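Pirin-like protein (Geobacillus kaustophilus, PDB 2P17) is of unknown function but, as a member of the pirin family in the cupin clan, binds one iron ion per subunit. Local coordinates at residues 65-70 and 193-198; 170-175 and 180-185; 199-204 and 235-240. All blocks are in the same frame, centred on the assembly; numbering follows the deposited sequence.

Overall arrangement
Starting from the N terminus, 65-70 comes first, on a strand of the N-terminal half, and waits over 120 residues for its partner 193-198. Interaction 1 therefore closes a long loop and joins the two cupin halves of the chain. Nested inside that loop is interaction 2, a short closure between 170-175 and 180-185. Interaction 3 opens at 199, just after interaction 1 has closed, and ends at 235-240, so those two follow in series. Strand 235-242 ties all this together: it pairs with 167-174 and with 189-196. E171 reinforces the link, taking a hydrogen bond from Y65 and a salt bridge from R236.

Interaction 1 of 3, residues 65-70 and 193-198; sequences YVISGE and YILEGS
L195 pushes its forked end into the corner made by Y65 and I67, giving one methyl to each. Its CD2 goes to isoleucine, lying 3.7 Å from I67 CD1, and the two aliphatic chains cross at a slant; I67 CG1 is almost as near the same methyl. The other branch comes at the tyrosine from the opposite direction and obliquely to the ring: L195 CD1 is 4.0 Å from Y65 CE2 and equally far from Y65 OH, so it sits by the phenol end of the ring. With CG anti to the backbone N (chi1 173°), Y65 carries its ring out toward the leucine. I67 adds its own side to the corner, with CG1 lying in plane at the ring edge. Here the N-terminal half of the pirin fold, with strand 60-66, comes up against strand 189-196 of the C-terminal cupin domain, and the backbones stay well apart, I67 CA being 8.2 Å from L195 CA. The chain turns a corner at I67, and each segment has a classic beta bulge: I67 and S68 both face H110, L195 and E196 both face R236. The polar end of Y65 has its own partner: OH hydrogen-bonds to OE2 of E171. L112 of strand 109-117 packs on L195 as well, extending the apolar patch on the N-terminal side.

Interaction 2 of 3, residues 170-175 and 180-185; sequences VEMIVE and VVQDLP
Strands 170-174 and 180-185 run almost antiparallel, at 167°, but their axes come no closer than 9.9 Å, and no hydrogen bond joins them. They face each other through side chains. At one end V174 meets V180, CG2 of V174 lying 3.8 Å from CG2 of V180, the two valines crossing at an angle. V180 offers its other methyl to M172, a selenomethionine that V229 of strand 224-231 also touches: the chains of V180 and M172 slide past each other in opposite senses, with V180 CG1 4.0 Å from M172 SE. This is the buried interior of the C-terminal cupin barrel, the first strand pairing with 235-242 and the second with 224-231. The extended M172 chain carries CE on to 3.9 Å from Q182 CB. Q182 bends at chi2 (69°), which brings OE1 over to the methyls of V170, 3.8 Å from V170 CG2. Its amide is held by several bonds: NE2 gives a rather bent one to the carbonyl oxygen of D183 and another to S153 O, while OE1 bonds to S154 OG. A leucine here would probably leave S154 OG and the D183 and S153 carbonyls without these amide partners inside a buried contact.

Interaction 3 of 3, residues 199-204 and 235-240; sequences GVFGAD and LRLLLY
This is a buried contact between apolar side chains inside the C-terminal cupin domain, where the short strand 199-201 faces strand 235-240 across the core of the barrel. The two strand axes pass 9.8 Å apart at 41° and share no hydrogen bonds, so the gap is bridged by side chains, with F201 reaching in from one wall and L235 and L237 from the other. F201 leads with the far end of its ring. Its CE1 lies 3.7 Å from L237 CD2, and that methyl arrives at the ring edge, close to the plane. L235 comes in at a slant, its CD2 4.0 Å from F201 CZ, so the two leucine methyls share one end of the phenyl group. Both leucines approach the ring from the opposite direction. L237 reaches it with CG in the crowded position between backbone N and carbonyl carbon (chi1 65°), whereas in L235 CG swings trans to the backbone N (chi1 179°).

Near the start of the strand the walls draw together, G199 CA being 7.0 Å from L235 CA. A CB on G199 would point toward L235 and stand only about 3.3 Å from L235 CD2, so the lack of a side chain at G199 probably leaves room for that leucine branch. V229 and I194, from strands on adjoining parts of the barrel, each touch both F201 and L235. With no polar side-chain group in the contact, cohesion rests on dispersion and on excluding water, and the fit depends on shape rather than on directed bonds.

Interaction 1 of 3, residues 65-70 and 193-198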
loop_
_atom_site.group_PDB
_atom_site.type_symbol
_atom_site.label_atom_id
_atom_site.label_comp_id
_atom_site.label_asym_id
_atom_site.label_seq_id
_atom_site.Cartn_x
_atom_site.Cartn_y
_atom_site.Cartn_z
ATOM N N TYR A 65 -0.021 6.526 1.368
ATOM C CA TYR A 65 -0.664 6.925 0.121
ATOM C C TYR A 65 -1.739 7.951 0.459
ATOM O O TYR A 65 -2.598 7.694 1.309
ATOM C CB TYR A 65 -1.270 5.714 -0.616
ATOM C CG TYR A 65 -2.090 6.106 -1.841
ATOM C CD1 TYR A 65 -1.513 6.142 -3.110
ATOM C CD2 TYR A 65 -3.431 6.451 -1.718
ATOM C CE1 TYR A 65 -2.253 6.514 -4.230
ATOM C CE2 TYR A 65 -4.191 6.833 -2.835
ATOM C CZ TYR A 65 -3.595 6.863 -4.081
ATOM O OH TYR A 65 -4.354 7.243 -5.178
ATOM N N VAL A 66 -1.678 9.116 -0.178
ATOM C CA VAL A 66 -2.685 10.151 0.057
ATOM C C VAL A 66 -3.812 10.000 -0.959
ATOM O O VAL A 66 -3.594 10.136 -2.167
ATOM C CB VAL A 66 -2.065 11.575 0.013
ATOM C CG1 VAL A 66 -3.141 12.635 0.115
ATOM C CG2 VAL A 66 -1.058 11.737 1.138
ATOM N N ILE A 67 -5.008 9.684 -0.472
ATOM C CA ILE A 67 -6.170 9.556 -1.351
ATOM C C ILE A 67 -6.643 10.943 -1.756
ATOM O O ILE A 67 -6.861 11.214 -2.946
ATOM C CB ILE A 67 -7.313 8.756 -0.681
ATOM C CG1 ILE A 67 -6.820 7.375 -0.228
ATOM C CG2 ILE A 67 -8.520 8.632 -1.635
ATOM C CD1 ILE A 67 -7.799 6.618 0.680
ATOM N N SER A 68 -6.789 11.826 -0.766
ATOM C CA SER A 68 -7.232 13.187 -1.007
ATOM C C SER A 68 -6.679 14.111 0.071
ATOM O O SER A 68 -6.262 13.660 1.147
ATOM C CB SER A 68 -8.760 13.264 -1.058
ATOM O OG SER A 68 -9.335 12.896 0.185
ATOM N N GLY A 69 -6.666 15.406 -0.220
ATOM C CA GLY A 69 -6.138 16.399 0.706
ATOM C C GLY A 69 -4.661 16.679 0.504
ATOM O O GLY A 69 -4.004 16.051 -0.334
ATOM N N GLU A 70 -4.154 17.644 1.265
ATOM C CA GLU A 70 -2.764 18.065 1.169
ATOM C C GLU A 70 -2.081 17.771 2.491
ATOM O O GLU A 70 -2.494 18.280 3.536
ATOM C CB GLU A 70 -2.666 19.554 0.824
ATOM C CG GLU A 70 -3.369 19.949 -0.484
ATOM C CD GLU A 70 -2.719 19.373 -1.742
ATOM O OE1 GLU A 70 -1.512 19.041 -1.715
ATOM O OE2 GLU A 70 -3.424 19.264 -2.774
ATOM N N TYR A 193 -6.514 -3.142 -2.001
ATOM C CA TYR A 193 -7.560 -2.366 -1.361
ATOM C C TYR A 193 -8.214 -1.491 -2.411
ATOM O O TYR A 193 -7.523 -0.810 -3.174
ATOM C CB TYR A 193 -6.986 -1.512 -0.214
ATOM C CG TYR A 193 -8.036 -0.646 0.423
ATOM C CD1 TYR A 193 -8.984 -1.196 1.270
ATOM C CD2 TYR A 193 -8.105 0.724 0.136
ATOM C CE1 TYR A 193 -9.965 -0.402 1.845
ATOM C CE2 TYR A 193 -9.099 1.528 0.696
ATOM C CZ TYR A 193 -10.014 0.946 1.558
ATOM O OH TYR A 193 -11.010 1.717 2.133
ATOM N N ILE A 194 -9.550 -1.508 -2.464
ATOM C CA ILE A 194 -10.265 -0.826 -3.521
ATOM C C ILE A 194 -10.687 0.569 -3.069
ATOM O O ILE A 194 -11.402 0.720 -2.080
ATOM C CB ILE A 194 -11.493 -1.643 -4.003
ATOM C CG1 ILE A 194 -11.032 -3.020 -4.478
ATOM C CG2 ILE A 194 -12.187 -0.913 -5.142
ATOM C CD1 ILE A 194 -12.164 -3.998 -4.754
ATOM N N LEU A 195 -10.236 1.575 -3.817
ATOM C CA LEU A 195 -10.550 2.969 -3.520
ATOM C C LEU A 195 -11.887 3.412 -4.113
ATOM O O LEU A 195 -12.613 4.212 -3.500
ATOM C CB LEU A 195 -9.439 3.884 -4.059
ATOM C CG LEU A 195 -8.053 3.662 -3.451
ATOM C CD1 LEU A 195 -6.982 4.351 -4.292
ATOM C CD2 LEU A 195 -8.035 4.144 -2.020
ATOM N N GLU A 196 -12.192 2.916 -5.307
ATOM C CA GLU A 196 -13.335 3.410 -6.099
ATOM C C GLU A 196 -13.828 2.276 -6.979
ATOM O O GLU A 196 -13.027 1.527 -7.543
ATOM C CB GLU A 196 -12.894 4.590 -6.978
ATOM C CG GLU A 196 -14.014 5.391 -7.643
ATOM C CD GLU A 196 -13.478 6.328 -8.736
ATOM O OE1 GLU A 196 -12.245 6.572 -8.781
ATOM O OE2 GLU A 196 -14.288 6.812 -9.554
ATOM N N GLY A 197 -15.141 2.154 -7.109
ATOM C CA GLY A 197 -15.723 1.208 -8.049
ATOM C C GLY A 197 -15.783 -0.226 -7.564
ATOM O O GLY A 197 -15.828 -0.508 -6.364
ATOM N N SER A 198 -15.808 -1.138 -8.527
ATOM C CA SER A 198 -15.987 -2.556 -8.254
ATOM C C SER A 198 -15.511 -3.374 -9.435
ATOM O O SER A 198 -15.322 -2.855 -10.540
ATOM C CB SER A 198 -17.459 -2.884 -7.982
ATOM O OG SER A 198 -18.266 -2.533 -9.090
#

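Interaction 2 of 3, residues 170-175 and 180-185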
loop_
_atom_site.group_PDB
_atom_site.type_symbol
_atom_site.label_atom_id
_atom_site.label_comp_id
_atom_site.label_asym_id
_atom_site.label_seq_id
_atom_site.Cartn_x
_atom_site.Cartn_y
_atom_site.Cartn_z
ATOM N N VAL A 170 1.359 -1.106 -6.532
ATOM C CA VAL A 170 0.864 -0.552 -7.773
ATOM C C VAL A 170 -0.521 0.039 -7.605
ATOM O O VAL A 170 -1.338 -0.461 -6.823
ATOM C CB VAL A 170 0.834 -1.595 -8.928
ATOM C CG1 VAL A 170 2.241 -2.150 -9.242
ATOM C CG2 VAL A 170 -0.148 -2.723 -8.657
ATOM N N GLU A 171 -0.768 1.123 -8.321
ATOM C CA GLU A 171 -2.093 1.711 -8.388
ATOM C C GLU A 171 -2.711 1.409 -9.749
ATOM O O GLU A 171 -2.125 1.734 -10.785
ATOM C CB GLU A 171 -2.002 3.211 -8.159
ATOM C CG GLU A 171 -3.346 3.924 -8.189
ATOM C CD GLU A 171 -3.181 5.406 -8.054
ATOM O OE1 GLU A 171 -2.139 5.910 -8.517
ATOM O OE2 GLU A 171 -4.093 6.058 -7.510
HETATM N N MSE A 172 -3.889 0.794 -9.738
HETATM C CA MSE A 172 -4.592 0.474 -10.976
HETATM C C MSE A 172 -5.815 1.338 -11.130
HETATM O O MSE A 172 -6.596 1.483 -10.187
HETATM C CB MSE A 172 -5.030 -0.982 -10.998
HETATM C CG MSE A 172 -3.920 -1.957 -10.832
HETATM SE SE MSE A 172 -4.631 -3.713 -11.178
HETATM C CE MSE A 172 -3.318 -4.638 -10.312
ATOM N N ILE A 173 -5.960 1.915 -12.317
ATOM C CA ILE A 173 -7.178 2.607 -12.715
ATOM C C ILE A 173 -7.662 1.876 -13.962
ATOM O O ILE A 173 -6.968 1.845 -14.986
ATOM C CB ILE A 173 -6.944 4.088 -13.016
ATOM C CG1 ILE A 173 -6.358 4.809 -11.786
ATOM C CG2 ILE A 173 -8.264 4.736 -13.432
ATOM C CD1 ILE A 173 -5.948 6.276 -12.037
ATOM N N VAL A 174 -8.840 1.270 -13.854
ATOM C CA VAL A 174 -9.299 0.322 -14.865
ATOM C C VAL A 174 -10.696 0.708 -15.328
ATOM O O VAL A 174 -11.589 0.902 -14.509
ATOM C CB VAL A 174 -9.311 -1.118 -14.300
ATOM C CG1 VAL A 174 -9.579 -2.123 -15.408
ATOM C CG2 VAL A 174 -7.966 -1.462 -13.623
ATOM N N GLU A 175 -10.877 0.805 -16.642
ATOM C CA GLU A 175 -12.180 1.139 -17.218
ATOM C C GLU A 175 -13.104 -0.075 -17.179
ATOM O O GLU A 175 -12.639 -1.218 -17.269
ATOM C CB GLU A 175 -12.022 1.676 -18.652
ATOM C CG GLU A 175 -11.056 2.871 -18.810
ATOM C CD GLU A 175 -11.432 4.088 -17.975
ATOM O OE1 GLU A 175 -12.589 4.547 -18.078
ATOM O OE2 GLU A 175 -10.566 4.596 -17.220
ATOM N N VAL A 180 -7.093 -6.628 -16.438
ATOM C CA VAL A 180 -5.679 -6.312 -16.203
ATOM C C VAL A 180 -5.070 -7.477 -15.446
ATOM O O VAL A 180 -5.740 -8.100 -14.620
ATOM C CB VAL A 180 -5.522 -5.029 -15.325
ATOM C CG1 VAL A 180 -4.060 -4.736 -15.013
ATOM C CG2 VAL A 180 -6.135 -3.828 -16.003
ATOM N N VAL A 181 -3.799 -7.756 -15.715
ATOM C CA VAL A 181 -3.080 -8.813 -15.015
ATOM C C VAL A 181 -1.877 -8.232 -14.279
ATOM O O VAL A 181 -1.087 -7.470 -14.867
ATOM C CB VAL A 181 -2.565 -9.882 -16.011
ATOM C CG1 VAL A 181 -1.771 -10.944 -15.297
ATOM C CG2 VAL A 181 -3.727 -10.522 -16.760
ATOM N N GLN A 182 -1.743 -8.584 -13.002
ATOM C CA GLN A 182 -0.526 -8.298 -12.238
ATOM C C GLN A 182 0.252 -9.592 -11.960
ATOM O O GLN A 182 -0.305 -10.545 -11.405
ATOM C CB GLN A 182 -0.880 -7.609 -10.923
ATOM C CG GLN A 182 0.321 -7.400 -10.008
ATOM C CD GLN A 182 1.316 -6.383 -10.532
ATOM O OE1 GLN A 182 0.929 -5.362 -11.096
ATOM N NE2 GLN A 182 2.601 -6.652 -10.340
ATOM N N ASP A 183 1.534 -9.605 -12.329
ATOM C CA ASP A 183 2.442 -10.725 -12.022
ATOM C C ASP A 183 3.007 -10.600 -10.616
ATOM O O ASP A 183 3.318 -9.497 -10.162
ATOM C CB ASP A 183 3.600 -10.783 -13.024
ATOM C CG ASP A 183 4.358 -9.468 -13.117
ATOM O OD1 ASP A 183 3.707 -8.408 -13.245
ATOM O OD2 ASP A 183 5.606 -9.498 -13.054
ATOM N N LEU A 184 3.136 -11.733 -9.925
ATOM C CA LEU A 184 3.766 -11.760 -8.609
ATOM C C LEU A 184 4.598 -13.009 -8.459
ATOM O O LEU A 184 4.156 -14.082 -8.845
ATOM C CB LEU A 184 2.710 -11.781 -7.499
ATOM C CG LEU A 184 1.849 -10.534 -7.340
ATOM C CD1 LEU A 184 0.747 -10.843 -6.348
ATOM C CD2 LEU A 184 2.691 -9.326 -6.885
ATOM N N PRO A 185 5.806 -12.885 -7.882
ATOM C CA PRO A 185 6.574 -14.091 -7.534
ATOM C C PRO A 185 5.762 -14.944 -6.562
ATOM O O PRO A 185 5.036 -14.402 -5.722
ATOM C CB PRO A 185 7.816 -13.531 -6.857
ATOM C CG PRO A 185 7.950 -12.125 -7.429
ATOM C CD PRO A 185 6.545 -11.643 -7.587
#

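Interaction 3 of 3, residues 199-204 and 235-240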
loop_
_atom_site.group_PDB
_atom_site.type_symbol
_atom_site.label_atom_id
_atom_site.label_comp_id
_atom_site.label_asym_id
_atom_site.label_seq_id
_atom_site.Cartn_x
_atom_site.Cartn_y
_atom_site.Cartn_z
ATOM N N GLY A 199 -15.304 -4.657 -9.178
ATOM C CA GLY A 199 -14.843 -5.561 -10.204
ATOM C C GLY A 199 -14.897 -6.984 -9.711
ATOM O O GLY A 199 -15.469 -7.266 -8.656
ATOM N N VAL A 200 -14.318 -7.888 -10.497
ATOM C CA VAL A 200 -14.138 -9.286 -10.088
ATOM C C VAL A 200 -12.639 -9.620 -10.160
ATOM O O VAL A 200 -11.901 -9.052 -10.983
ATOM C CB VAL A 200 -14.994 -10.282 -10.920
ATOM C CG1 VAL A 200 -16.462 -10.061 -10.643
ATOM C CG2 VAL A 200 -14.710 -10.151 -12.398
ATOM N N PHE A 201 -12.210 -10.551 -9.306
ATOM C CA PHE A 201 -10.790 -10.695 -8.995
ATOM C C PHE A 201 -10.379 -12.139 -8.868
ATOM O O PHE A 201 -11.089 -12.939 -8.268
ATOM C CB PHE A 201 -10.475 -9.984 -7.672
ATOM C CG PHE A 201 -10.717 -8.512 -7.708
ATOM C CD1 PHE A 201 -9.692 -7.641 -8.073
ATOM C CD2 PHE A 201 -11.968 -7.987 -7.403
ATOM C CE1 PHE A 201 -9.915 -6.277 -8.106
ATOM C CE2 PHE A 201 -12.197 -6.626 -7.456
ATOM C CZ PHE A 201 -11.171 -5.768 -7.803
ATOM N N GLY A 202 -9.207 -12.456 -9.405
ATOM C CA GLY A 202 -8.591 -13.762 -9.192
ATOM C C GLY A 202 -9.188 -14.867 -10.023
ATOM O O GLY A 202 -10.054 -14.636 -10.867
ATOM N N ALA A 203 -8.720 -16.086 -9.759
ATOM C CA ALA A 203 -9.121 -17.256 -10.533
ATOM C C ALA A 203 -10.622 -17.535 -10.521
ATOM O O ALA A 203 -11.172 -18.033 -11.514
ATOM C CB ALA A 203 -8.364 -18.474 -10.059
ATOM N N ASP A 204 -11.277 -17.199 -9.414
ATOM C CA ASP A 204 -12.690 -17.511 -9.217
ATOM C C ASP A 204 -13.608 -16.301 -9.410
ATOM O O ASP A 204 -14.805 -16.376 -9.106
ATOM C CB ASP A 204 -12.910 -18.107 -7.823
ATOM C CG ASP A 204 -12.123 -19.381 -7.596
ATOM O OD1 ASP A 204 -12.224 -20.302 -8.436
ATOM O OD2 ASP A 204 -11.403 -19.462 -6.576
ATOM N N LEU A 235 -12.814 1.477 -11.908
ATOM C CA LEU A 235 -12.147 0.879 -10.756
ATOM C C LEU A 235 -10.812 1.552 -10.459
ATOM O O LEU A 235 -9.997 1.743 -11.358
ATOM C CB LEU A 235 -11.931 -0.617 -11.025
ATOM C CG LEU A 235 -11.229 -1.535 -10.029
ATOM C CD1 LEU A 235 -12.040 -1.679 -8.755
ATOM C CD2 LEU A 235 -11.045 -2.899 -10.656
ATOM N N ARG A 236 -10.601 1.899 -9.193
ATOM C CA ARG A 236 -9.307 2.387 -8.744
ATOM C C ARG A 236 -8.908 1.596 -7.503
ATOM O O ARG A 236 -9.702 1.461 -6.584
ATOM C CB ARG A 236 -9.351 3.885 -8.440
ATOM C CG ARG A 236 -7.981 4.497 -8.187
ATOM C CD ARG A 236 -8.063 6.022 -8.199
ATOM N NE ARG A 236 -6.737 6.633 -8.177
ATOM C CZ ARG A 236 -6.465 7.861 -8.615
ATOM N NH1 ARG A 236 -7.424 8.632 -9.134
ATOM N NH2 ARG A 236 -5.225 8.320 -8.544
ATOM N N LEU A 237 -7.688 1.060 -7.488
ATOM C CA LEU A 237 -7.260 0.227 -6.365
ATOM C C LEU A 237 -5.753 0.306 -6.161
ATOM O O LEU A 237 -5.013 0.689 -7.062
ATOM C CB LEU A 237 -7.706 -1.229 -6.568
ATOM C CG LEU A 237 -7.102 -2.004 -7.749
ATOM C CD1 LEU A 237 -5.700 -2.546 -7.463
ATOM C CD2 LEU A 237 -8.033 -3.143 -8.127
ATOM N N LEU A 238 -5.324 -0.060 -4.960
ATOM C CA LEU A 238 -3.911 -0.234 -4.638
ATOM C C LEU A 238 -3.640 -1.696 -4.345
ATOM O O LEU A 238 -4.348 -2.312 -3.566
ATOM C CB LEU A 238 -3.528 0.626 -3.429
ATOM C CG LEU A 238 -3.569 2.140 -3.640
ATOM C CD1 LEU A 238 -3.551 2.827 -2.290
ATOM C CD2 LEU A 238 -2.425 2.604 -4.515
ATOM N N LEU A 239 -2.609 -2.245 -4.979
ATOM C CA LEU A 239 -2.175 -3.617 -4.723
ATOM C C LEU A 239 -0.827 -3.574 -4.022
ATOM O O LEU A 239 0.100 -2.886 -4.476
ATOM C CB LEU A 239 -2.069 -4.407 -6.037
ATOM C CG LEU A 239 -1.691 -5.892 -6.003
ATOM C CD1 LEU A 239 -2.305 -6.637 -7.177
ATOM C CD2 LEU A 239 -0.167 -6.076 -6.005
ATOM N N TYR A 240 -0.719 -4.326 -2.926
ATOM C CA TYR A 240 0.503 -4.397 -2.133
ATOM C C TYR A 240 0.901 -5.854 -2.019
ATOM O O TYR A 240 0.083 -6.677 -1.623
ATOM C CB TYR A 240 0.255 -3.915 -0.714
ATOM C CG TYR A 240 -0.236 -2.502 -0.516
ATOM C CD1 TYR A 240 0.662 -1.471 -0.239
ATOM C CD2 TYR A 240 -1.601 -2.201 -0.527
ATOM C CE1 TYR A 240 0.202 -0.162 0.022
ATOM C CE2 TYR A 240 -2.061 -0.903 -0.269
ATOM C CZ TYR A 240 -1.149 0.107 -0.002
ATOM O OH TYR A 240 -1.610 1.380 0.263
#